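Local coordinates for cell division GTPase FtsZ, diverged (Clostridium botulinum C, PDB 3V3T), which is a divergent member of the tubulin/FtsZ family of filament-forming cytoskeletal proteins, with a Rossmann-like domain followed by a TubZ-like C-terminal domain, at residues 246-251 with 280-285; 10-15 with 92-97; 73-78 with 108-113; 130-135 with 165-170; 222-227 with 258-263. The protein carries 1 engineered substitution. All coordinates share one frame; numbering follows the deposited sequence.

How the contacts relate
Contacts 2, 3 and 4 belong to the Rossmann-like GTPase-family region, contacts 1 and 5 to the TubZ-like C-terminal region, and one mixed sheet runs through both: contacts 1 and 2 lie on it with centres about 24 Å apart. Within each region a strand pair and a helix pair touch. Helix 258-265 of contact 5 packs on the strands of contact 1, I250 CD1 3.8 Å from V258 CG2; contact 3 meets contact 2 where F94 CE1 comes within 3.7 Å of I110 CG2. Contact 4, between two loops, approaches contact 2 to about 5 Å (nearest atoms) without touching it. Contacts 3 and 5 sit on opposite sides of the chain's centre, their own centres about 43 Å apart.

Contact 1. Residues 246-251 with 280-285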
# COMPACT_ATOMS: atom_id res chain seq x y z
N GLU A 246 7.03 3.17 14.48
CA GLU A 246 6.27 2.83 15.67
C GLU A 246 6.51 1.37 16.06
O GLU A 246 7.15 1.09 17.07
CB GLU A 246 4.79 3.14 15.43
CG GLU A 246 4.11 3.95 16.53
CD GLU A 246 4.83 5.24 16.87
OE1 GLU A 246 5.42 5.87 15.96
OE2 GLU A 246 4.81 5.64 18.04
N PHE A 247 5.99 0.44 15.27
CA PHE A 247 6.26 -0.98 15.49
C PHE A 247 7.10 -1.51 14.34
O PHE A 247 6.85 -1.18 13.18
CB PHE A 247 4.98 -1.79 15.56
CG PHE A 247 4.07 -1.43 16.69
CD1 PHE A 247 4.54 -0.71 17.77
CD2 PHE A 247 2.75 -1.84 16.68
CE1 PHE A 247 3.70 -0.39 18.82
CE2 PHE A 247 1.91 -1.52 17.73
CZ PHE A 247 2.38 -0.80 18.80
N MET A 248 8.10 -2.33 14.66
CA MET A 248 8.92 -2.97 13.66
C MET A 248 8.82 -4.48 13.77
O MET A 248 8.84 -5.03 14.86
CB MET A 248 10.37 -2.52 13.80
CG MET A 248 11.31 -3.14 12.80
SD MET A 248 13.00 -2.51 13.01
CE MET A 248 12.81 -0.84 12.42
N GLY A 249 8.67 -5.15 12.63
CA GLY A 249 8.65 -6.60 12.60
C GLY A 249 9.88 -7.13 11.89
O GLY A 249 10.24 -6.65 10.81
N ILE A 250 10.54 -8.11 12.50
CA ILE A 250 11.78 -8.65 11.96
C ILE A 250 11.71 -10.17 11.91
O ILE A 250 11.59 -10.82 12.94
CB ILE A 250 12.99 -8.23 12.82
CG1 ILE A 250 13.15 -6.71 12.80
CG2 ILE A 250 14.27 -8.90 12.34
CD1 ILE A 250 14.14 -6.20 13.82
N SER A 251 11.78 -10.73 10.70
CA SER A 251 11.88 -12.18 10.56
C SER A 251 13.06 -12.56 9.65
O SER A 251 13.09 -12.19 8.47
CB SER A 251 10.58 -12.77 10.03
OG SER A 251 10.69 -14.18 9.86
N ASN A 280 14.69 -12.84 4.59
CA ASN A 280 15.00 -11.87 5.63
C ASN A 280 14.18 -10.62 5.39
O ASN A 280 14.36 -9.92 4.39
CB ASN A 280 16.48 -11.53 5.66
CG ASN A 280 17.34 -12.73 5.91
OD1 ASN A 280 17.36 -13.27 7.02
ND2 ASN A 280 18.04 -13.17 4.87
N ILE A 281 13.27 -10.36 6.31
CA ILE A 281 12.29 -9.32 6.07
C ILE A 281 12.12 -8.41 7.27
O ILE A 281 12.06 -8.86 8.41
CB ILE A 281 10.95 -9.95 5.59
CG1 ILE A 281 9.85 -8.88 5.49
CG2 ILE A 281 10.53 -11.06 6.50
CD1 ILE A 281 8.59 -9.39 4.81
N VAL A 282 12.09 -7.11 6.99
CA VAL A 282 11.79 -6.10 7.99
C VAL A 282 10.53 -5.35 7.58
O VAL A 282 10.40 -4.88 6.44
CB VAL A 282 12.93 -5.06 8.10
CG1 VAL A 282 12.62 -4.03 9.19
CG2 VAL A 282 14.27 -5.74 8.33
N VAL A 283 9.59 -5.24 8.51
CA VAL A 283 8.42 -4.42 8.30
C VAL A 283 8.45 -3.28 9.29
O VAL A 283 8.46 -3.50 10.50
CB VAL A 283 7.14 -5.24 8.54
CG1 VAL A 283 5.91 -4.38 8.26
CG2 VAL A 283 7.15 -6.48 7.66
N ALA A 284 8.48 -2.05 8.77
CA ALA A 284 8.49 -0.86 9.60
C ALA A 284 7.16 -0.12 9.45
O ALA A 284 6.77 0.22 8.33
CB ALA A 284 9.65 0.05 9.21
N THR A 285 6.47 0.12 10.56
CA THR A 285 5.14 0.72 10.50
C THR A 285 5.09 1.99 11.35
O THR A 285 5.85 2.14 12.29
CB THR A 285 4.06 -0.26 11.03
OG1 THR A 285 4.28 -0.51 12.42
CG2 THR A 285 4.14 -1.59 10.27
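A classic beta bulge lies at the start of strand 247-252, in its antiparallel pairing with 281-285: two residues, E246 and F247, stand against the single T285. The axes of 247-251 and 281-285 run 4.6 Å apart. E246 N makes the strong bond of the bulge, 2.7 Å to T285 O, while the bond from F247 N to the same oxygen is weak. T285 gives two donors in return. T285 N reaches F247 O at 2.9 Å, almost in line with the carbonyl; T285 OG1 reaches the same F247 O at 2.8 Å from the flank, 121° at the oxygen and tilted from the carbonyl plane. The hydroxyl gets there because chi1 of 66° sets OG1 between the threonine's own backbone N and carbonyl carbon. Farther on the ladder is regular. G249 N bonds V283 O at 2.7 Å, V283 N returns to G249 O at 2.8 Å, and S251 and I281 repeat the exchange. M248, I250, V282 and A284 point to the face covered by helix 258-265, where M248 CG lies 3.9 Å from V282 CG1. On the other face S251 CB rests 3.9 Å from I281 CG2, while S251 OG bonds to N276. F247 O thus has two sound donors; T285 O has E246 N and, weakly, F247 N, so the backbone stays hydrogen-bonded across the extra residue of the bulge.

Contact 2. Residues 10-15 with 92-97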
# COMPACT_ATOMS: atom_id res chain seq x y z
N ALA A 10 -9.99 -3.22 -1.75
CA ALA A 10 -10.87 -2.52 -2.65
C ALA A 10 -10.04 -1.73 -3.65
O ALA A 10 -9.86 -0.52 -3.50
CB ALA A 10 -11.80 -1.61 -1.88
N PRO A 11 -9.51 -2.42 -4.66
CA PRO A 11 -8.82 -1.70 -5.74
C PRO A 11 -9.84 -0.87 -6.50
O PRO A 11 -10.98 -1.31 -6.70
CB PRO A 11 -8.26 -2.82 -6.61
CG PRO A 11 -9.16 -3.99 -6.34
CD PRO A 11 -9.61 -3.87 -4.92
N ILE A 12 -9.44 0.33 -6.90
CA ILE A 12 -10.32 1.24 -7.60
C ILE A 12 -9.58 1.77 -8.83
O ILE A 12 -8.55 2.43 -8.70
CB ILE A 12 -10.75 2.43 -6.70
CG1 ILE A 12 -11.64 1.91 -5.55
CG2 ILE A 12 -11.46 3.51 -7.52
CD1 ILE A 12 -12.13 2.97 -4.63
N GLY A 13 -10.12 1.46 -10.00
CA GLY A 13 -9.47 1.83 -11.25
C GLY A 13 -8.55 0.75 -11.80
O GLY A 13 -8.37 -0.31 -11.18
N GLN A 14 -7.96 1.02 -12.95
CA GLN A 14 -7.18 0.01 -13.66
C GLN A 14 -5.91 -0.42 -12.89
O GLN A 14 -5.72 -1.60 -12.60
CB GLN A 14 -6.81 0.53 -15.05
CG GLN A 14 -6.31 -0.53 -16.00
CD GLN A 14 -5.86 0.07 -17.32
OE1 GLN A 14 -4.83 0.75 -17.40
NE2 GLN A 14 -6.62 -0.19 -18.37
N GLY A 15 -5.06 0.55 -12.56
CA GLY A 15 -3.79 0.27 -11.91
C GLY A 15 -3.94 -0.49 -10.60
O GLY A 15 -3.28 -1.51 -10.38
N VAL A 92 -9.74 -3.10 5.78
CA VAL A 92 -10.17 -2.75 4.44
C VAL A 92 -9.06 -1.90 3.81
O VAL A 92 -8.66 -0.86 4.34
CB VAL A 92 -11.51 -1.97 4.47
CG1 VAL A 92 -11.98 -1.68 3.08
CG2 VAL A 92 -12.57 -2.76 5.21
N ILE A 93 -8.53 -2.35 2.68
CA ILE A 93 -7.41 -1.65 2.07
C ILE A 93 -7.75 -1.24 0.66
O ILE A 93 -7.95 -2.08 -0.21
CB ILE A 93 -6.12 -2.50 2.11
CG1 ILE A 93 -5.82 -2.95 3.56
CG2 ILE A 93 -4.92 -1.70 1.54
CD1 ILE A 93 -4.63 -3.97 3.67
N PHE A 94 -7.85 0.06 0.45
CA PHE A 94 -8.12 0.59 -0.87
C PHE A 94 -6.79 0.66 -1.59
O PHE A 94 -5.74 0.90 -0.98
CB PHE A 94 -8.76 1.98 -0.77
CG PHE A 94 -10.11 1.97 -0.16
CD1 PHE A 94 -11.24 1.85 -0.96
CD2 PHE A 94 -10.27 2.06 1.22
CE1 PHE A 94 -12.51 1.83 -0.39
CE2 PHE A 94 -11.52 2.05 1.79
CZ PHE A 94 -12.65 1.92 0.98
N VAL A 95 -6.83 0.47 -2.90
CA VAL A 95 -5.62 0.44 -3.69
C VAL A 95 -5.84 1.24 -4.96
O VAL A 95 -6.82 1.01 -5.68
CB VAL A 95 -5.28 -0.99 -4.08
CG1 VAL A 95 -3.94 -1.04 -4.75
CG2 VAL A 95 -5.28 -1.89 -2.83
N ALA A 96 -4.97 2.20 -5.23
CA ALA A 96 -5.14 3.01 -6.44
C ALA A 96 -3.83 3.48 -7.04
O ALA A 96 -2.87 3.79 -6.32
CB ALA A 96 -6.02 4.21 -6.13
N THR A 97 -3.81 3.56 -8.36
CA THR A 97 -2.77 4.29 -9.07
C THR A 97 -3.18 5.75 -9.00
O THR A 97 -4.23 6.15 -9.52
CB THR A 97 -2.68 3.81 -10.54
OG1 THR A 97 -2.19 2.46 -10.55
CG2 THR A 97 -1.70 4.66 -11.32
O HOH W 1 -6.28 2.69 -9.86
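The methyl of A10 is the bump here, pressed against the CD1-CE1 side of the F94 ring, with A10 CB 3.6 Å from F94 CD1. I12, two residues on, brings its CD1 to the same ring atom from another direction, 3.9 Å from F94 CD1, and the I12 and F94 side chains run side by side, pointing the same way. Helix 101-117 closes over the ring through T107 and I110. The other face of this parallel pair has a shallower fit, P11 CB opposite V95 CB at 4.3 Å. Three backbone bonds hold the strands, from A10 N to I93 O, V95 N to A10 O and I12 N to V95 O. Past I12 the chains part, and a water joins them, 2.6 Å from I12 O and 3.0 Å from T97 N. They close again at G15, whose lack of a side chain lets T97 OG1 come within 3.0 Å of G15 CA. A central parallel strand running through a glycine-rich turn into a helix, with G13 at its N-cap, is the Rossmann-like beginning of the tubulin/FtsZ fold, and the turn probably corresponds to the T1 loop of those relatives.

Contact 3. Residues 73-78 with 108-113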
# COMPACT_ATOMS: atom_id res chain seq x y z
N THR A 73 -23.13 9.44 -6.62
CA THR A 73 -24.39 8.87 -6.16
C THR A 73 -24.25 7.42 -5.68
O THR A 73 -25.13 6.90 -5.01
CB THR A 73 -25.49 8.96 -7.24
OG1 THR A 73 -25.01 8.42 -8.47
CG2 THR A 73 -25.90 10.40 -7.46
N TYR A 74 -23.13 6.79 -6.01
CA TYR A 74 -22.93 5.37 -5.73
C TYR A 74 -21.92 5.05 -4.61
O TYR A 74 -21.67 3.88 -4.32
CB TYR A 74 -22.52 4.63 -7.02
CG TYR A 74 -23.59 4.59 -8.09
CD1 TYR A 74 -24.50 3.54 -8.16
CD2 TYR A 74 -23.70 5.61 -9.03
CE1 TYR A 74 -25.48 3.50 -9.13
CE2 TYR A 74 -24.69 5.58 -10.00
CZ TYR A 74 -25.57 4.52 -10.05
OH TYR A 74 -26.55 4.48 -11.01
N TYR A 75 -21.34 6.07 -3.99
CA TYR A 75 -20.35 5.82 -2.94
C TYR A 75 -20.87 4.87 -1.87
O TYR A 75 -20.15 4.00 -1.39
CB TYR A 75 -19.88 7.13 -2.28
CG TYR A 75 -19.03 8.00 -3.16
CD1 TYR A 75 -18.41 7.49 -4.30
CD2 TYR A 75 -18.83 9.35 -2.86
CE1 TYR A 75 -17.63 8.29 -5.11
CE2 TYR A 75 -18.05 10.15 -3.67
CZ TYR A 75 -17.45 9.62 -4.79
OH TYR A 75 -16.67 10.43 -5.58
N LYS A 76 -22.14 5.04 -1.51
CA LYS A 76 -22.75 4.25 -0.45
C LYS A 76 -23.12 2.84 -0.90
O LYS A 76 -23.05 1.90 -0.11
CB LYS A 76 -23.97 4.97 0.13
CG LYS A 76 -23.63 6.29 0.82
CD LYS A 76 -24.81 6.85 1.60
CE LYS A 76 -25.07 6.07 2.87
NZ LYS A 76 -26.26 6.58 3.61
N GLN A 77 -23.52 2.69 -2.16
CA GLN A 77 -23.70 1.35 -2.70
C GLN A 77 -22.36 0.62 -2.71
O GLN A 77 -22.26 -0.54 -2.34
CB GLN A 77 -24.28 1.39 -4.11
CG GLN A 77 -25.74 1.79 -4.19
CD GLN A 77 -26.46 1.13 -5.35
OE1 GLN A 77 -25.93 0.21 -5.98
NE2 GLN A 77 -27.68 1.59 -5.65
N ILE A 78 -21.32 1.32 -3.14
CA ILE A 78 -20.00 0.72 -3.21
C ILE A 78 -19.57 0.20 -1.84
O ILE A 78 -19.17 -0.96 -1.69
CB ILE A 78 -18.95 1.71 -3.72
CG1 ILE A 78 -19.28 2.14 -5.16
CG2 ILE A 78 -17.54 1.11 -3.62
CD1 ILE A 78 -18.18 2.95 -5.83
N PRO A 108 -10.33 8.65 -2.54
CA PRO A 108 -10.34 9.44 -1.30
C PRO A 108 -11.74 9.59 -0.69
O PRO A 108 -11.92 9.35 0.49
CB PRO A 108 -9.78 10.80 -1.75
CG PRO A 108 -8.91 10.48 -2.91
CD PRO A 108 -9.65 9.36 -3.64
N PRO A 109 -12.74 9.97 -1.50
CA PRO A 109 -14.06 10.10 -0.87
C PRO A 109 -14.55 8.77 -0.29
O PRO A 109 -15.02 8.75 0.85
CB PRO A 109 -14.98 10.55 -2.01
CG PRO A 109 -14.07 11.09 -3.06
CD PRO A 109 -12.76 10.37 -2.92
N ILE A 110 -14.44 7.69 -1.05
CA ILE A 110 -14.95 6.40 -0.56
C ILE A 110 -14.24 5.97 0.71
O ILE A 110 -14.87 5.50 1.66
CB ILE A 110 -14.87 5.30 -1.62
CG1 ILE A 110 -15.75 5.66 -2.81
CG2 ILE A 110 -15.40 4.00 -1.07
CD1 ILE A 110 -16.01 4.50 -3.73
N LEU A 111 -12.93 6.14 0.74
CA LEU A 111 -12.16 5.85 1.95
C LEU A 111 -12.57 6.77 3.11
O LEU A 111 -12.84 6.30 4.22
CB LEU A 111 -10.67 5.95 1.64
CG LEU A 111 -9.57 6.01 2.69
CD1 LEU A 111 -9.77 4.96 3.75
CD2 LEU A 111 -8.26 5.77 1.96
N GLY A 112 -12.65 8.07 2.86
CA GLY A 112 -13.08 8.99 3.91
C GLY A 112 -14.48 8.67 4.42
O GLY A 112 -14.74 8.73 5.62
N LEU A 113 -15.38 8.33 3.51
CA LEU A 113 -16.75 8.02 3.87
C LEU A 113 -16.87 6.70 4.63
O LEU A 113 -17.64 6.61 5.59
CB LEU A 113 -17.63 8.02 2.62
CG LEU A 113 -19.10 7.65 2.84
CD1 LEU A 113 -19.72 8.56 3.88
CD2 LEU A 113 -19.85 7.77 1.53
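The 2.7 Å backbone bond from L113 N to P109 O spans one helical turn and places the side chains of P109 and L113 on the same flank of helix 101-117, both turned toward Y75. The meeting itself is apolar. Y75 carries most of it, its ring lying obliquely to both partners, which approach from the same side of the ring plane near diagonally opposite corners. P109 CB comes to 3.5 Å from Y75 CE2, and I110 CG1 to 3.6 Å from Y75 CD1; the phenol oxygen ends beside the proline, Y75 OH being 3.7 Å from P109 CG. At the base of the tyrosine side chain, L113 CD2 touches Y75 CB at 3.9 Å and also brushes the aliphatic part of K76, 4.1 Å from its CG. I110 does double duty. With CG1 anti to its carbonyl carbon (chi1 -62°) and the chain extended beyond, it passes Y75 and ends against I78, the two isoleucines crossing at about a right angle with I110 CD1 only 3.4 Å from I78 CD1. That is close packing for two methyls, and both residues are buried. I79, on the same helix as Y75, also touches I110 and L113, while I78 rests on Y52 of strand 51-53. P108 and P109, whose nitrogens cannot bond to the turn before, mark a kink in helix 101-117. Helix 75-85 leads into strand 91-97, which leads into helix 101-117, and F94 of that strand packs on I110: two neighbouring helices layered on one side of a parallel sheet, as in Rossmann-like alpha/beta sandwiches.

Contact 4. Residues 130-135 with 165-170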
# COMPACT_ATOMS: atom_id res chain seq x y z
N PRO A 130 3.31 8.32 -9.68
CA PRO A 130 3.69 8.20 -11.09
C PRO A 130 5.19 8.45 -11.31
O PRO A 130 5.80 9.16 -10.52
CB PRO A 130 2.88 9.31 -11.76
CG PRO A 130 2.73 10.35 -10.68
CD PRO A 130 2.63 9.60 -9.38
N LYS A 131 5.76 7.88 -12.38
CA LYS A 131 7.13 8.18 -12.77
C LYS A 131 7.29 9.67 -13.07
O LYS A 131 6.34 10.32 -13.54
CB LYS A 131 7.50 7.45 -14.07
CG LYS A 131 7.58 5.95 -14.03
CD LYS A 131 7.87 5.45 -15.45
CE LYS A 131 8.04 3.94 -15.51
NZ LYS A 131 9.23 3.51 -14.71
N ALA A 132 8.50 10.18 -12.86
CA ALA A 132 8.87 11.55 -13.26
C ALA A 132 8.61 11.88 -14.73
O ALA A 132 8.43 13.05 -15.08
CB ALA A 132 10.34 11.82 -12.92
N THR A 133 8.63 10.87 -15.59
CA THR A 133 8.44 11.11 -17.02
C THR A 133 6.98 11.30 -17.41
O THR A 133 6.69 11.78 -18.50
CB THR A 133 9.04 9.98 -17.88
OG1 THR A 133 8.49 8.72 -17.48
CG2 THR A 133 10.56 9.95 -17.75
N GLU A 134 6.06 10.92 -16.53
CA GLU A 134 4.65 11.09 -16.84
C GLU A 134 4.38 12.58 -17.00
O GLU A 134 5.19 13.41 -16.59
CB GLU A 134 3.77 10.49 -15.73
CG GLU A 134 4.00 9.00 -15.48
CD GLU A 134 3.81 8.16 -16.73
OE1 GLU A 134 2.66 7.73 -16.98
OE2 GLU A 134 4.79 7.94 -17.47
N ASP A 135 3.24 12.91 -17.58
CA ASP A 135 2.91 14.31 -17.85
C ASP A 135 2.16 15.03 -16.74
O ASP A 135 1.90 14.48 -15.67
CB ASP A 135 2.15 14.42 -19.17
CG ASP A 135 3.04 14.20 -20.36
OD1 ASP A 135 4.08 14.89 -20.45
OD2 ASP A 135 2.73 13.32 -21.18
N ASP A 165 6.30 3.82 -5.40
CA ASP A 165 6.88 4.81 -6.30
C ASP A 165 7.30 4.21 -7.65
O ASP A 165 8.30 3.50 -7.74
CB ASP A 165 8.08 5.48 -5.62
CG ASP A 165 8.68 6.61 -6.44
OD1 ASP A 165 8.30 6.78 -7.62
OD2 ASP A 165 9.56 7.32 -5.90
N ASN A 166 6.53 4.50 -8.70
CA ASN A 166 6.84 3.98 -10.02
C ASN A 166 8.20 4.41 -10.55
O ASN A 166 8.69 3.83 -11.52
CB ASN A 166 5.77 4.39 -11.04
CG ASN A 166 4.67 3.37 -11.18
OD1 ASN A 166 4.80 2.23 -10.74
ND2 ASN A 166 3.57 3.79 -11.79
N ASN A 167 8.81 5.44 -9.96
CA ASN A 167 10.16 5.82 -10.39
C ASN A 167 11.17 4.72 -10.09
O ASN A 167 12.25 4.70 -10.65
CB ASN A 167 10.63 7.13 -9.73
CG ASN A 167 10.13 8.38 -10.44
OD1 ASN A 167 10.34 8.57 -11.64
ND2 ASN A 167 9.47 9.26 -9.67
N LYS A 168 10.84 3.81 -9.17
CA LYS A 168 11.84 2.89 -8.63
C LYS A 168 12.06 1.64 -9.47
O LYS A 168 13.01 0.88 -9.22
CB LYS A 168 11.50 2.49 -7.18
CG LYS A 168 11.47 3.65 -6.17
CD LYS A 168 12.67 4.58 -6.33
CE LYS A 168 13.94 3.96 -5.77
NZ LYS A 168 13.76 3.59 -4.35
N ARG A 169 11.21 1.41 -10.47
CA ARG A 169 11.38 0.27 -11.38
C ARG A 169 11.03 0.65 -12.81
O ARG A 169 10.25 1.57 -13.05
CB ARG A 169 10.51 -0.92 -10.95
CG ARG A 169 10.84 -1.51 -9.59
CD ARG A 169 12.08 -2.40 -9.64
NE ARG A 169 12.31 -3.05 -8.35
CZ ARG A 169 12.88 -2.44 -7.30
NH1 ARG A 169 13.04 -3.09 -6.16
NH2 ARG A 169 13.29 -1.19 -7.41
N GLU A 170 11.59 -0.09 -13.76
CA GLU A 170 11.32 0.16 -15.17
C GLU A 170 9.84 0.01 -15.53
O GLU A 170 9.24 0.93 -16.09
CB GLU A 170 12.16 -0.77 -16.05
CG GLU A 170 12.17 -0.38 -17.52
CD GLU A 170 12.81 -1.44 -18.40
OE1 GLU A 170 13.31 -1.09 -19.49
OE2 GLU A 170 12.80 -2.63 -18.02
O HOH W 2 3.87 6.11 -14.05
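K131 and N166 cross at about a right angle, the lysine chain passing over the asparagine with K131 CG 3.8 Å from N166 CB. The lysine runs straight as far as CE and bends only at its last torsion, chi4 -64°, which turns the ammonium into a cluster of backbone carbonyls. K131 NZ bonds R169 O at 2.7 Å, lying in that carbonyl's plane; it meets E170 O at 2.9 Å from above the plane, though E170 is poorly ordered; and it reaches N166 O at a longer 3.3 Å. Three backbone carbonyl oxygens thus accept from the ammonium, which would probably stabilise its charge. N167 turns its amide to the backbone at K131-A132. Its OD1 accepts A132 N at 2.7 Å in a nearly straight bond (178° at the hydrogen), the amide coming in at 114° to the C=O and somewhat tilted from its plane. N167 is itself steadied by an Asx turn, N167 N bonding D165 OD1 at 2.7 Å. A water links K131 N to N166 ND2. K131 also begins a type I turn that ends at E134. The two loops follow adjacent parallel strands, 122-129 and 160-165, and lead into helices 136-152 and 172-187; P130 packs on H139 and A142 of the first helix, N166 on E172 and I175 of the second.

Contact 5. Residues 222-227 with 258-263; sequences EDIQVA and VEAIKS
I224 reaches across to I261 with its chain fully extended: CG1 stands anti to the backbone N (chi1 -173°), chi2 is also near 180°, and I224 CD1 ends 3.6 Å from I261 CG1 and 3.8 Å from I261 CD1. The same chi1 puts CG2 in the crowded position between backbone N and carbonyl carbon, where it faces the methyl of A260 at 4.1 Å (I224 CG2 to A260 CB). I261 has CG1 anti to its carbonyl carbon instead, and the two isoleucines cross at about a right angle. These are the first turn of helix 224-233 and the helix 258-265 that lies on the sheet of the TubZ-like C-terminal domain; I261 and V258 both touch I250 of strand 247-252. Q225, with chi1 -68°, lays its CG beside I224 CG2 against the same methyl, 3.9 Å from A260 CB, and its amide continues toward S263, whose OG remains 4.0 Å from Q225 OE1. Just ahead, D223 is the N-cap of helix 224-233: D223 OD2 accepts V226 N at 3.1 Å through its anti lone pair, and more weakly Q225 N. L228, farther along that helix, packs on I261 as well.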
# COMPACT_ATOMS: atom_id res chain seq x y z
N GLU A 222 25.75 -10.39 2.56
CA GLU A 222 26.68 -9.33 2.99
C GLU A 222 26.40 -8.77 4.38
O GLU A 222 25.47 -9.18 5.07
CB GLU A 222 26.75 -8.21 1.95
CG GLU A 222 25.42 -7.85 1.32
CD GLU A 222 25.54 -6.87 0.16
OE1 GLU A 222 26.56 -6.15 0.09
OE2 GLU A 222 24.62 -6.83 -0.69
N ASP A 223 27.24 -7.83 4.80
CA ASP A 223 27.05 -7.12 6.05
C ASP A 223 25.59 -6.64 6.15
O ASP A 223 25.02 -6.14 5.18
CB ASP A 223 28.02 -5.94 6.13
CG ASP A 223 27.77 -5.05 7.32
OD1 ASP A 223 28.51 -5.17 8.31
OD2 ASP A 223 26.83 -4.22 7.27
N ILE A 224 24.98 -6.80 7.32
CA ILE A 224 23.56 -6.54 7.44
C ILE A 224 23.21 -5.06 7.23
O ILE A 224 22.18 -4.76 6.65
CB ILE A 224 22.98 -7.08 8.77
CG1 ILE A 224 21.46 -6.94 8.78
CG2 ILE A 224 23.59 -6.36 9.97
CD1 ILE A 224 20.83 -7.65 9.94
N GLN A 225 24.07 -4.15 7.67
CA GLN A 225 23.86 -2.73 7.40
C GLN A 225 23.94 -2.41 5.90
O GLN A 225 23.14 -1.63 5.38
CB GLN A 225 24.84 -1.85 8.18
CG GLN A 225 24.65 -1.86 9.69
CD GLN A 225 25.58 -0.89 10.41
OE1 GLN A 225 25.47 0.33 10.26
NE2 GLN A 225 26.50 -1.43 11.20
N VAL A 226 24.89 -3.04 5.21
CA VAL A 226 25.04 -2.84 3.78
C VAL A 226 23.85 -3.42 3.01
O VAL A 226 23.33 -2.79 2.09
CB VAL A 226 26.37 -3.45 3.23
CG1 VAL A 226 26.49 -3.26 1.73
CG2 VAL A 226 27.56 -2.83 3.95
N ALA A 227 23.42 -4.61 3.39
CA ALA A 227 22.30 -5.26 2.71
C ALA A 227 21.01 -4.46 2.84
O ALA A 227 20.22 -4.38 1.91
CB ALA A 227 22.10 -6.67 3.23
N VAL A 258 19.83 -6.83 15.89
CA VAL A 258 18.63 -6.00 15.74
C VAL A 258 18.94 -4.52 15.88
O VAL A 258 18.24 -3.68 15.31
CB VAL A 258 17.56 -6.41 16.75
CG1 VAL A 258 16.62 -5.26 17.03
CG2 VAL A 258 16.79 -7.62 16.23
N GLU A 259 19.99 -4.18 16.62
CA GLU A 259 20.36 -2.77 16.77
C GLU A 259 20.91 -2.18 15.47
O GLU A 259 20.77 -0.99 15.21
CB GLU A 259 21.36 -2.57 17.92
CG GLU A 259 21.22 -1.21 18.59
CD GLU A 259 19.84 -0.99 19.20
OE1 GLU A 259 19.20 -1.99 19.61
OE2 GLU A 259 19.39 0.17 19.27
N ALA A 260 21.54 -3.02 14.65
CA ALA A 260 22.06 -2.56 13.37
C ALA A 260 20.95 -2.35 12.34
O ALA A 260 21.07 -1.52 11.46
CB ALA A 260 23.11 -3.54 12.84
N ILE A 261 19.87 -3.12 12.45
CA ILE A 261 18.74 -2.96 11.55
C ILE A 261 18.05 -1.65 11.85
O ILE A 261 17.70 -0.90 10.94
CB ILE A 261 17.72 -4.11 11.68
CG1 ILE A 261 18.34 -5.44 11.21
CG2 ILE A 261 16.42 -3.79 10.92
CD1 ILE A 261 17.43 -6.62 11.38
N LYS A 262 17.83 -1.39 13.13
CA LYS A 262 17.21 -0.14 13.57
C LYS A 262 18.08 1.03 13.13
O LYS A 262 17.58 2.11 12.79
CB LYS A 262 17.05 -0.15 15.09
CG LYS A 262 16.06 -1.18 15.61
CD LYS A 262 16.06 -1.25 17.13
CE LYS A 262 15.08 -2.30 17.63
NZ LYS A 262 15.13 -2.51 19.11
N SER A 263 19.38 0.80 13.11
CA SER A 263 20.32 1.83 12.72
C SER A 263 20.07 2.28 11.28
O SER A 263 20.18 3.47 10.95
CB SER A 263 21.75 1.33 12.89
OG SER A 263 22.68 2.27 12.39